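PDB 6I5R: sugar ABC transporter substrate-binding protein, BlMnBP1 from Bifidobacterium animalis subsp. lactis ATCC 27673, which binds the beta-mannan disaccharide mannobiose and probably delivers manno-oligosaccharides to its sugar ABC transporter for uptake. Local coordinates for residues Asp96-Met101 with Asn113-Tyr118; Lys169-Phe174 with Tyr244-Asp249; Trp285-Met290 with Ile300-Phe305. All coordinates share one frame; numbering follows the deposited sequence.

Contact 1. Residues Asp96-Met101 with Asn113-Tyr118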
loop_
_atom_site.group_PDB
_atom_site.type_symbol
_atom_site.label_atom_id
_atom_site.label_comp_id
_atom_site.label_asym_id
_atom_site.label_seq_id
_atom_site.Cartn_x
_atom_site.Cartn_y
_atom_site.Cartn_z
ATOM N N ASP A 96 16.150 -21.502 -0.238
ATOM C CA ASP A 96 14.835 -22.133 -0.239
ATOM C C ASP A 96 14.178 -22.087 1.141
ATOM O O ASP A 96 13.329 -22.918 1.462
ATOM C CB ASP A 96 14.927 -23.573 -0.755
ATOM C CG ASP A 96 15.872 -24.430 0.057
ATOM O OD1 ASP A 96 16.394 -23.933 1.065
ATOM O OD2 ASP A 96 16.089 -25.627 -0.287
ATOM N N SER A 97 14.535 -21.100 1.953
ATOM C CA SER A 97 14.029 -21.001 3.324
ATOM C C SER A 97 12.644 -20.397 3.431
ATOM O O SER A 97 12.157 -20.206 4.542
ATOM C CB SER A 97 14.967 -20.148 4.159
ATOM O OG SER A 97 14.963 -18.820 3.677
ATOM N N TRP A 98 12.047 -19.999 2.324
ATOM C CA TRP A 98 10.704 -19.442 2.301
ATOM C C TRP A 98 10.070 -19.984 1.037
ATOM O O TRP A 98 10.767 -20.331 0.091
ATOM C CB TRP A 98 10.710 -17.902 2.310
ATOM C CG TRP A 98 11.457 -17.338 1.157
ATOM C CD1 TRP A 98 12.814 -17.182 1.049
ATOM C CD2 TRP A 98 10.902 -16.860 -0.078
ATOM N NE1 TRP A 98 13.132 -16.642 -0.179
ATOM C CE2 TRP A 98 11.979 -16.451 -0.892
ATOM C CE3 TRP A 98 9.606 -16.746 -0.571
ATOM C CZ2 TRP A 98 11.794 -15.935 -2.160
ATOM C CZ3 TRP A 98 9.423 -16.225 -1.837
ATOM C CH2 TRP A 98 10.518 -15.827 -2.616
ATOM N N ASP A 99 8.766 -20.071 1.030
ATOM C CA ASP A 99 8.051 -20.558 -0.139
ATOM C C ASP A 99 7.149 -19.510 -0.753
ATOM O O ASP A 99 7.088 -19.405 -1.980
ATOM C CB ASP A 99 7.227 -21.779 0.255
ATOM C CG ASP A 99 8.118 -22.940 0.700
ATOM O OD1 ASP A 99 8.761 -23.566 -0.181
ATOM O OD2 ASP A 99 8.206 -23.192 1.922
ATOM N N ILE A 100 6.455 -18.753 0.082
ATOM C CA ILE A 100 5.686 -17.582 -0.323
ATOM C C ILE A 100 6.112 -16.421 0.561
ATOM O O ILE A 100 6.210 -16.589 1.778
ATOM C CB ILE A 100 4.173 -17.782 -0.146
ATOM C CG1 ILE A 100 3.637 -18.931 -0.965
ATOM C CG2 ILE A 100 3.416 -16.470 -0.493
ATOM C CD1 ILE A 100 2.336 -19.429 -0.389
ATOM N N MET A 101 6.311 -15.241 -0.037
ATOM C CA MET A 101 6.420 -14.003 0.728
ATOM C C MET A 101 5.579 -12.924 0.054
ATOM O O MET A 101 5.167 -13.054 -1.106
ATOM C CB MET A 101 7.867 -13.502 0.869
ATOM C CG MET A 101 8.488 -13.026 -0.401
ATOM S SD MET A 101 9.962 -12.000 -0.156
ATOM C CE MET A 101 11.039 -13.212 0.670
ATOM N N ASN A 113 14.305 -13.229 -11.488
ATOM C CA ASN A 113 15.447 -13.760 -10.749
ATOM C C ASN A 113 15.057 -14.341 -9.400
ATOM O O ASN A 113 15.900 -14.957 -8.739
ATOM C CB ASN A 113 16.508 -12.688 -10.517
ATOM C CG ASN A 113 17.163 -12.269 -11.794
ATOM O OD1 ASN A 113 17.254 -13.055 -12.733
ATOM N ND2 ASN A 113 17.630 -11.036 -11.850
ATOM N N TYR A 114 13.818 -14.184 -8.995
ATOM C CA TYR A 114 13.375 -14.545 -7.662
ATOM C C TYR A 114 12.062 -15.311 -7.616
ATOM O O TYR A 114 11.899 -16.144 -6.721
ATOM C CB TYR A 114 13.210 -13.271 -6.804
ATOM C CG TYR A 114 14.481 -12.483 -6.521
ATOM C CD1 TYR A 114 15.515 -13.053 -5.790
ATOM C CD2 TYR A 114 14.627 -11.158 -6.949
ATOM C CE1 TYR A 114 16.658 -12.344 -5.495
ATOM C CE2 TYR A 114 15.803 -10.445 -6.677
ATOM C CZ TYR A 114 16.804 -11.049 -5.934
ATOM O OH TYR A 114 17.965 -10.352 -5.642
ATOM N N PHE A 115 11.118 -15.055 -8.524
ATOM C CA PHE A 115 9.734 -15.429 -8.321
ATOM C C PHE A 115 9.263 -16.307 -9.462
ATOM O O PHE A 115 9.684 -16.153 -10.620
ATOM C CB PHE A 115 8.804 -14.188 -8.219
ATOM C CG PHE A 115 9.102 -13.301 -7.033
ATOM C CD1 PHE A 115 9.018 -13.787 -5.739
ATOM C CD2 PHE A 115 9.486 -12.001 -7.216
ATOM C CE1 PHE A 115 9.331 -12.982 -4.667
ATOM C CE2 PHE A 115 9.792 -11.197 -6.147
ATOM C CZ PHE A 115 9.727 -11.697 -4.873
ATOM N N VAL A 116 8.375 -17.223 -9.109
ATOM C CA VAL A 116 7.727 -18.094 -10.097
ATOM C C VAL A 116 6.702 -17.286 -10.883
ATOM O O VAL A 116 5.843 -16.635 -10.277
ATOM C CB VAL A 116 7.049 -19.270 -9.400
ATOM C CG1 VAL A 116 6.341 -20.165 -10.433
ATOM C CG2 VAL A 116 8.047 -20.059 -8.571
ATOM N N PRO A 117 6.710 -17.329 -12.210
ATOM C CA PRO A 117 5.618 -16.685 -12.956
ATOM C C PRO A 117 4.332 -17.476 -12.769
ATOM O O PRO A 117 4.323 -18.703 -12.874
ATOM C CB PRO A 117 6.110 -16.705 -14.415
ATOM C CG PRO A 117 7.106 -17.829 -14.473
ATOM C CD PRO A 117 7.704 -17.977 -13.091
ATOM N N TYR A 118 3.257 -16.765 -12.417
ATOM C CA TYR A 118 1.943 -17.376 -12.309
ATOM C C TYR A 118 1.369 -17.718 -13.675
ATOM O O TYR A 118 0.503 -18.586 -13.758
ATOM C CB TYR A 118 0.952 -16.440 -11.600
ATOM C CG TYR A 118 1.216 -16.294 -10.123
ATOM C CD1 TYR A 118 0.782 -17.254 -9.215
ATOM C CD2 TYR A 118 1.883 -15.185 -9.630
ATOM C CE1 TYR A 118 1.031 -17.116 -7.856
ATOM C CE2 TYR A 118 2.166 -15.064 -8.307
ATOM C CZ TYR A 118 1.733 -16.003 -7.413
ATOM O OH TYR A 118 2.025 -15.821 -6.082
#

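Contact 2. Residues Lys169-Phe174 with Tyr244-Asp249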
loop_
_atom_site.group_PDB
_atom_site.type_symbol
_atom_site.label_atom_id
_atom_site.label_comp_id
_atom_site.label_asym_id
_atom_site.label_seq_id
_atom_site.Cartn_x
_atom_site.Cartn_y
_atom_site.Cartn_z
ATOM N N LYS A 169 -11.557 19.002 0.894
ATOM C CA LYS A 169 -11.285 18.522 -0.446
ATOM C C LYS A 169 -10.066 19.145 -1.093
ATOM O O LYS A 169 -9.716 18.747 -2.209
ATOM C CB LYS A 169 -12.509 18.771 -1.337
ATOM C CG LYS A 169 -13.754 17.998 -0.900
ATOM C CD LYS A 169 -15.004 18.425 -1.683
ATOM C CE LYS A 169 -14.865 18.323 -3.189
ATOM N NZ LYS A 169 -15.891 19.165 -3.904
ATOM N N THR A 170 -9.442 20.121 -0.453
ATOM C CA THR A 170 -8.233 20.771 -0.921
ATOM C C THR A 170 -7.249 20.817 0.232
ATOM O O THR A 170 -7.633 20.643 1.393
ATOM C CB THR A 170 -8.528 22.198 -1.386
ATOM O OG1 THR A 170 -8.739 22.992 -0.210
ATOM C CG2 THR A 170 -9.777 22.193 -2.290
ATOM N N PRO A 171 -5.973 21.054 -0.051
ATOM C CA PRO A 171 -5.012 21.167 1.056
ATOM C C PRO A 171 -5.328 22.319 1.988
ATOM O O PRO A 171 -5.129 22.204 3.205
ATOM C CB PRO A 171 -3.672 21.353 0.335
ATOM C CG PRO A 171 -3.856 20.566 -0.952
ATOM C CD PRO A 171 -5.291 20.916 -1.357
ATOM N N GLU A 172 -5.821 23.433 1.441
ATOM C CA GLU A 172 -6.097 24.590 2.285
ATOM C C GLU A 172 -7.252 24.310 3.239
ATOM O O GLU A 172 -7.188 24.674 4.423
ATOM C CB GLU A 172 -6.374 25.816 1.411
ATOM C CG GLU A 172 -5.178 26.183 0.523
ATOM C CD GLU A 172 -5.235 25.647 -0.930
ATOM O OE1 GLU A 172 -5.678 24.477 -1.175
ATOM O OE2 GLU A 172 -4.799 26.441 -1.829
ATOM N N GLU A 173 -8.301 23.646 2.749
ATOM C CA GLU A 173 -9.402 23.220 3.605
ATOM C C GLU A 173 -8.921 22.246 4.678
ATOM O O GLU A 173 -9.322 22.346 5.839
ATOM C CB GLU A 173 -10.514 22.593 2.754
ATOM C CG GLU A 173 -11.148 23.546 1.702
ATOM C CD GLU A 173 -12.394 22.968 1.009
ATOM O OE1 GLU A 173 -12.640 21.737 1.104
ATOM O OE2 GLU A 173 -13.137 23.772 0.356
ATOM N N PHE A 174 -8.041 21.305 4.310
ATOM C CA PHE A 174 -7.528 20.345 5.294
ATOM C C PHE A 174 -6.811 21.064 6.433
ATOM O O PHE A 174 -7.056 20.778 7.608
ATOM C CB PHE A 174 -6.584 19.338 4.606
ATOM C CG PHE A 174 -6.187 18.147 5.468
ATOM C CD1 PHE A 174 -7.147 17.304 6.002
ATOM C CD2 PHE A 174 -4.864 17.864 5.719
ATOM C CE1 PHE A 174 -6.767 16.211 6.762
ATOM C CE2 PHE A 174 -4.500 16.776 6.487
ATOM C CZ PHE A 174 -5.450 15.960 6.997
ATOM N N TYR A 244 3.131 16.344 -0.512
ATOM C CA TYR A 244 4.217 16.474 0.446
ATOM C C TYR A 244 4.113 17.757 1.238
ATOM O O TYR A 244 4.493 17.774 2.406
ATOM C CB TYR A 244 5.561 16.413 -0.272
ATOM C CG TYR A 244 5.785 15.089 -0.990
ATOM C CD1 TYR A 244 5.792 13.894 -0.286
ATOM C CD2 TYR A 244 5.953 15.040 -2.353
ATOM C CE1 TYR A 244 5.979 12.692 -0.938
ATOM C CE2 TYR A 244 6.126 13.847 -3.008
ATOM C CZ TYR A 244 6.160 12.682 -2.293
ATOM O OH TYR A 244 6.365 11.491 -2.977
ATOM N N LYS A 245 3.610 18.831 0.619
ATOM C CA LYS A 245 3.384 20.066 1.359
ATOM C C LYS A 245 2.266 19.900 2.385
ATOM O O LYS A 245 2.247 20.602 3.394
ATOM C CB LYS A 245 3.052 21.200 0.390
ATOM C CG LYS A 245 2.750 22.542 1.055
ATOM C CD LYS A 245 2.574 23.600 -0.033
ATOM C CE LYS A 245 2.787 25.037 0.509
ATOM N NZ LYS A 245 1.728 25.389 1.496
ATOM N N THR A 246 1.313 19.014 2.134
ATOM C CA THR A 246 0.315 18.724 3.159
ATOM C C THR A 246 0.980 18.231 4.434
ATOM O O THR A 246 0.685 18.710 5.536
ATOM C CB THR A 246 -0.679 17.691 2.644
ATOM O OG1 THR A 246 -1.451 18.256 1.572
ATOM C CG2 THR A 246 -1.603 17.250 3.771
ATOM N N LEU A 247 1.876 17.255 4.307
ATOM C CA LEU A 247 2.576 16.764 5.489
ATOM C C LEU A 247 3.444 17.862 6.088
ATOM O O LEU A 247 3.431 18.086 7.302
ATOM C CB LEU A 247 3.433 15.552 5.142
ATOM C CG LEU A 247 4.314 15.055 6.274
ATOM C CD1 LEU A 247 3.525 14.571 7.446
ATOM C CD2 LEU A 247 5.185 13.912 5.732
ATOM N N TYR A 248 4.221 18.542 5.239
ATOM C CA TYR A 248 5.099 19.609 5.708
ATOM C C TYR A 248 4.312 20.643 6.511
ATOM O O TYR A 248 4.688 21.003 7.626
ATOM C CB TYR A 248 5.807 20.292 4.524
ATOM C CG TYR A 248 6.803 21.350 4.948
ATOM C CD1 TYR A 248 6.378 22.607 5.356
ATOM C CD2 TYR A 248 8.163 21.086 4.980
ATOM C CE1 TYR A 248 7.260 23.554 5.793
ATOM C CE2 TYR A 248 9.073 22.055 5.386
ATOM C CZ TYR A 248 8.603 23.290 5.806
ATOM O OH TYR A 248 9.464 24.273 6.233
ATOM N N ASP A 249 3.212 21.124 5.944
ATOM C CA ASP A 249 2.466 22.203 6.592
ATOM C C ASP A 249 1.843 21.740 7.893
ATOM O O ASP A 249 1.786 22.497 8.867
ATOM C CB ASP A 249 1.365 22.720 5.662
ATOM C CG ASP A 249 1.897 23.604 4.568
ATOM O OD1 ASP A 249 3.083 23.999 4.633
ATOM O OD2 ASP A 249 1.121 23.878 3.629
HETATM O O HOH W 1 -2.753 20.177 3.492
#

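Contact 3. Residues Trp285-Met290 with Ile300-Phe305. With BMA (beta-D-mannopyranose), chain B; BMA (beta-D-mannopyranose), chain C.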
loop_
_atom_site.group_PDB
_atom_site.type_symbol
_atom_site.label_atom_id
_atom_site.label_comp_id
_atom_site.label_asym_id
_atom_site.label_seq_id
_atom_site.Cartn_x
_atom_site.Cartn_y
_atom_site.Cartn_z
ATOM N N TRP A 285 -6.852 -0.347 4.180
ATOM C CA TRP A 285 -6.595 -1.515 5.016
ATOM C C TRP A 285 -6.575 -1.163 6.502
ATOM O O TRP A 285 -6.784 -2.042 7.344
ATOM C CB TRP A 285 -5.262 -2.165 4.612
ATOM C CG TRP A 285 -4.166 -1.191 4.697
ATOM C CD1 TRP A 285 -3.663 -0.436 3.685
ATOM C CD2 TRP A 285 -3.422 -0.839 5.871
ATOM N NE1 TRP A 285 -2.657 0.373 4.157
ATOM C CE2 TRP A 285 -2.500 0.153 5.493
ATOM C CE3 TRP A 285 -3.460 -1.257 7.200
ATOM C CZ2 TRP A 285 -1.625 0.726 6.388
ATOM C CZ3 TRP A 285 -2.593 -0.673 8.099
ATOM C CH2 TRP A 285 -1.673 0.286 7.684
ATOM N N ALA A 286 -6.369 0.110 6.840
ATOM C CA ALA A 286 -6.238 0.513 8.232
ATOM C C ALA A 286 -7.586 0.673 8.917
ATOM O O ALA A 286 -7.659 0.592 10.145
ATOM C CB ALA A 286 -5.430 1.818 8.316
ATOM N N VAL A 287 -8.654 0.846 8.141
ATOM C CA VAL A 287 -9.962 1.102 8.745
ATOM C C VAL A 287 -10.381 0.002 9.699
ATOM O O VAL A 287 -10.686 0.310 10.868
ATOM C CB VAL A 287 -11.009 1.347 7.618
ATOM C CG1 VAL A 287 -12.387 1.529 8.209
ATOM C CG2 VAL A 287 -10.624 2.562 6.809
ATOM N N PRO A 288 -10.395 -1.282 9.318
ATOM C CA PRO A 288 -10.796 -2.310 10.297
ATOM C C PRO A 288 -9.864 -2.388 11.500
ATOM O O PRO A 288 -10.306 -2.704 12.608
ATOM C CB PRO A 288 -10.771 -3.611 9.472
ATOM C CG PRO A 288 -9.791 -3.350 8.365
ATOM C CD PRO A 288 -10.061 -1.879 8.007
ATOM N N GLN A 289 -8.577 -2.114 11.316
ATOM C CA GLN A 289 -7.651 -2.177 12.442
ATOM C C GLN A 289 -7.921 -1.067 13.447
ATOM O O GLN A 289 -7.739 -1.255 14.659
ATOM C CB GLN A 289 -6.220 -2.087 11.931
ATOM C CG GLN A 289 -5.785 -3.247 11.079
ATOM C CD GLN A 289 -4.306 -3.216 10.719
ATOM O OE1 GLN A 289 -3.483 -2.681 11.445
ATOM N NE2 GLN A 289 -3.983 -3.778 9.577
ATOM N N MET A 290 -8.251 0.131 12.957
ATOM C CA MET A 290 -8.680 1.200 13.854
ATOM C C MET A 290 -10.012 0.862 14.519
ATOM O O MET A 290 -10.210 1.143 15.700
ATOM C CB MET A 290 -8.816 2.513 13.087
ATOM C CG MET A 290 -7.567 2.976 12.330
ATOM S SD MET A 290 -6.210 3.282 13.430
ATOM C CE MET A 290 -4.802 3.265 12.293
ATOM N N ILE A 300 -15.000 5.715 13.459
ATOM C CA ILE A 300 -13.960 5.650 12.434
ATOM C C ILE A 300 -14.588 5.854 11.067
ATOM O O ILE A 300 -15.482 5.109 10.665
ATOM C CB ILE A 300 -13.214 4.304 12.482
ATOM C CG1 ILE A 300 -12.609 4.046 13.850
ATOM C CG2 ILE A 300 -12.128 4.285 11.403
ATOM C CD1 ILE A 300 -11.756 5.120 14.358
ATOM N N GLY A 301 -14.072 6.833 10.320
ATOM C CA GLY A 301 -14.478 7.063 8.957
ATOM C C GLY A 301 -13.271 7.021 8.033
ATOM O O GLY A 301 -12.125 6.926 8.460
ATOM N N TYR A 302 -13.553 7.093 6.750
ATOM C CA TYR A 302 -12.502 7.033 5.747
ATOM C C TYR A 302 -12.858 8.034 4.664
ATOM O O TYR A 302 -13.979 8.022 4.152
ATOM C CB TYR A 302 -12.369 5.612 5.192
ATOM C CG TYR A 302 -11.198 5.449 4.296
ATOM C CD1 TYR A 302 -9.897 5.540 4.774
ATOM C CD2 TYR A 302 -11.391 5.155 2.976
ATOM C CE1 TYR A 302 -8.811 5.372 3.899
ATOM C CE2 TYR A 302 -10.336 5.000 2.119
ATOM C CZ TYR A 302 -9.066 5.084 2.579
ATOM O OH TYR A 302 -8.078 4.895 1.623
ATOM N N MET A 303 -11.935 8.930 4.359
ATOM C CA MET A 303 -12.199 9.968 3.384
ATOM C C MET A 303 -11.135 9.980 2.310
ATOM O O MET A 303 -10.008 9.515 2.520
ATOM C CB MET A 303 -12.239 11.349 4.043
ATOM C CG MET A 303 -10.981 11.693 4.800
ATOM S SD MET A 303 -11.112 13.389 5.373
ATOM C CE MET A 303 -10.112 14.162 4.163
ATOM N N PRO A 304 -11.455 10.534 1.153
ATOM C CA PRO A 304 -10.423 10.742 0.136
ATOM C C PRO A 304 -9.364 11.705 0.645
ATOM O O PRO A 304 -9.629 12.558 1.492
ATOM C CB PRO A 304 -11.205 11.318 -1.052
ATOM C CG PRO A 304 -12.663 10.981 -0.759
ATOM C CD PRO A 304 -12.779 11.027 0.711
ATOM N N PHE A 305 -8.153 11.551 0.131
ATOM C CA PHE A 305 -7.123 12.543 0.386
ATOM C C PHE A 305 -7.611 13.894 -0.131
ATOM O O PHE A 305 -8.231 13.963 -1.194
ATOM C CB PHE A 305 -5.791 12.171 -0.296
ATOM C CG PHE A 305 -4.608 13.023 0.171
ATOM C CD1 PHE A 305 -4.273 14.195 -0.495
ATOM C CD2 PHE A 305 -3.869 12.675 1.287
ATOM C CE1 PHE A 305 -3.238 14.991 -0.063
ATOM C CE2 PHE A 305 -2.828 13.474 1.723
ATOM C CZ PHE A 305 -2.509 14.638 1.038
HETATM C C1 BMA B . 1.448 -2.651 7.775
HETATM C C2 BMA B . 2.705 -2.307 6.920
HETATM C C3 BMA B . 2.248 -1.602 5.680
HETATM C C4 BMA B . 1.094 -2.339 5.007
HETATM C C5 BMA B . -0.055 -2.570 5.990
HETATM C C6 BMA B . -1.181 -3.369 5.363
HETATM O O2 BMA B . 3.339 -3.490 6.438
HETATM O O3 BMA B . 3.300 -1.426 4.726
HETATM O O4 BMA B . 0.631 -1.535 3.954
HETATM O O5 BMA B . 0.462 -3.330 7.094
HETATM O O6 BMA B . -0.731 -4.691 5.019
HETATM C C1 BMA C . 0.707 -4.836 12.439
HETATM C C2 BMA C . -0.452 -4.524 11.459
HETATM C C3 BMA C . 0.115 -4.317 10.060
HETATM C C4 BMA C . 1.328 -3.422 10.088
HETATM C C5 BMA C . 2.337 -3.889 11.145
HETATM C C6 BMA C . 3.576 -3.027 11.167
HETATM O O1 BMA C . 0.084 -4.841 13.683
HETATM O O2 BMA C . -1.037 -3.247 11.868
HETATM O O3 BMA C . -0.833 -3.800 9.191
HETATM O O4 BMA C . 1.975 -3.431 8.814
HETATM O O5 BMA C . 1.700 -3.881 12.412
HETATM O O6 BMA C . 4.567 -3.788 11.867
#

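Contact 1. Residues Asp96-Met101 with Asn113-Tyr118
The Trp98 indole, which reaches across to Phe115, has at its edge and in its plane Ser97 OG, gripped by both Arg90 NE and Asn95 OD1. The example illustrates how a loop can be joined to a strand and the turn leading into it without a single hydrogen bond between them: polar bonds such as that from Asn326 ND2 to Trp98 O fix the backbone on one side, while the joint itself is apolar. Trp98 CH2, at the far end of the indole, meets Phe115 CE1 at 3.7 Å and Phe115 CD1 at 4.0 Å. The two side chains cross at about a right angle. In all, 124 Å² of surface is buried between the segments. Trp98 CG lies between the backbone N and the carbonyl carbon (chi1 58°), which sends the long axis of the indole toward 113-118.

Met101 lends a second layer, its side chain touching both rings. Its CE methyl sits 3.6 Å above the indole plane of Trp98, over the centre, and pins the ring from that face, whereas Met101 CG comes to 4.3 Å from Phe115 CE1 at the edge of the phenyl ring. Phe115 is itself backed on one face by Tyr114 CB, 3.9 Å above its plane.

The cluster lies beside the central sheet of a solute-binding protein lobe. Leu91 of helix 83-93 touches Trp98, Tyr114 and Phe115, and Tyr141 of strand 139-155 also meets Phe115. Strand 100-102, which carries Met101, runs between the parallel strand 38-44 and the antiparallel strand 314-325.

Contact 2. Residues Lys169-Phe174 with Tyr244-Asp249
Pro171, in the first turn of helix 171-184, and Thr246, within helix 239-252, bring the two backbones nearest, their CA atoms 6.2 Å apart. Thr246 carries the whole of its helix's share of the contact, and its two branches do different work. The methyl CG2, anti to the backbone N, comes to 3.8 Å from Phe174 CD2, the two side chains crossing at about a right angle. The hydroxyl lies beside the proline ring, with Thr246 OG1 4.0 Å from Pro171 CB. That hydroxyl gives its proton to Ala242 O one turn earlier and accepts from a water, 3.0 Å from Thr246 OG1, whose other hydrogen goes to Pro171 O at 3.1 Å. One water thus bridges the helices, lying in the plane of the Phe174 ring at its edge.

Local bonds set the helix start, a textbook case of N-capping. Thr170 OG1 accepts from Glu173 N at 3.1 Å in a nearly straight bond (170°), while Glu173 OE1 takes Lys169 N on its anti side, tilted 25° from the carboxylate plane. On the other helix Lys245 NZ reaches the syn lone pair of Asp249 OD2, a salt bridge one turn long.

Around this joint, Phe174 rests on Pro306. Tyr244 and Leu247 pack on Ile411 of helix 409-420, and Tyr244 and Tyr248 also reach helix 425-443.

Contact 3. Residues Trp285-Met290 with Ile300-Phe305
Val287 and Tyr302 form the tight end of a short beta-alpha-beta crossover in the periplasmic binding protein fold, in which helix 286-291 links strands 277-283 and 300-304 across the intervening strand 139-155. As is usual in such a unit, helix and strand run nearly antiparallel (165°), with their axes 8.7 Å apart.

Val287 CG2 touches the Tyr302 ring at CD1, 3.7 Å away, and the two side chains cross at about a right angle. With Tyr302 CG anti to the backbone N (chi1 -173°), the ring runs back past the start of the helix. Its phenol end is held by Thr149, since Tyr302 OH and Thr149 OG1 are hydrogen-bonded. Packing is slacker toward Met290: Ile300 CG2 stands 4.2 Å from Val287 CG1 and 4.1 Å from Met290 CB. Beyond CB, Met290 bends away from the strand toward Trp265 and strand 277-283.

The other side of the helix turns from packing to recognition, lining the glycan pocket instead of the strand. Here Trp285 offers one indole face to the non-reducing mannose (chain B), whose C6 lies over the ring centre, 3.4 Å from Trp285 CD2, a sugar-aromatic CH-pi contact. Ala286 CB, of the next residue, lies against the opposite indole face. Asn45, Trp265, Glu266, Lys269 and Asp320 add hydrogen bonds to the disaccharide.

Gln289 completes the pattern, its extended chain presenting both amide atoms to the reducing-end mannose (chain C): O2 of that sugar donates to Gln289 OE1 at 2.5 Å, and Gln289 NE2 donates to its O3 at 3.2 Å, with an N-H...O angle of 164°.

Overall arrangement
Followed from the N terminus, the three contacts come in series, none enclosing or crossing another. Contact 1 closes a short loop of 11 residues, tying the segment before strand 119-120 to strand 100-102 and the turn leading into it. Contact 2 spans 69 residues, much of them helical, to join two helices distant in sequence. Contact 3 closes a nine-residue excursion between helix and strand. Contacts 1 and 3 reach the same sheet on opposite sides of the chain's centre, their centres about 32 Å apart. Contacts 2 and 3 are neighbours, since Thr246 OG1 meets Phe305 CZ at 3.8 Å. The outer helices thereby join the crossover that supplies Trp285 and Gln289 to the glycan pocket.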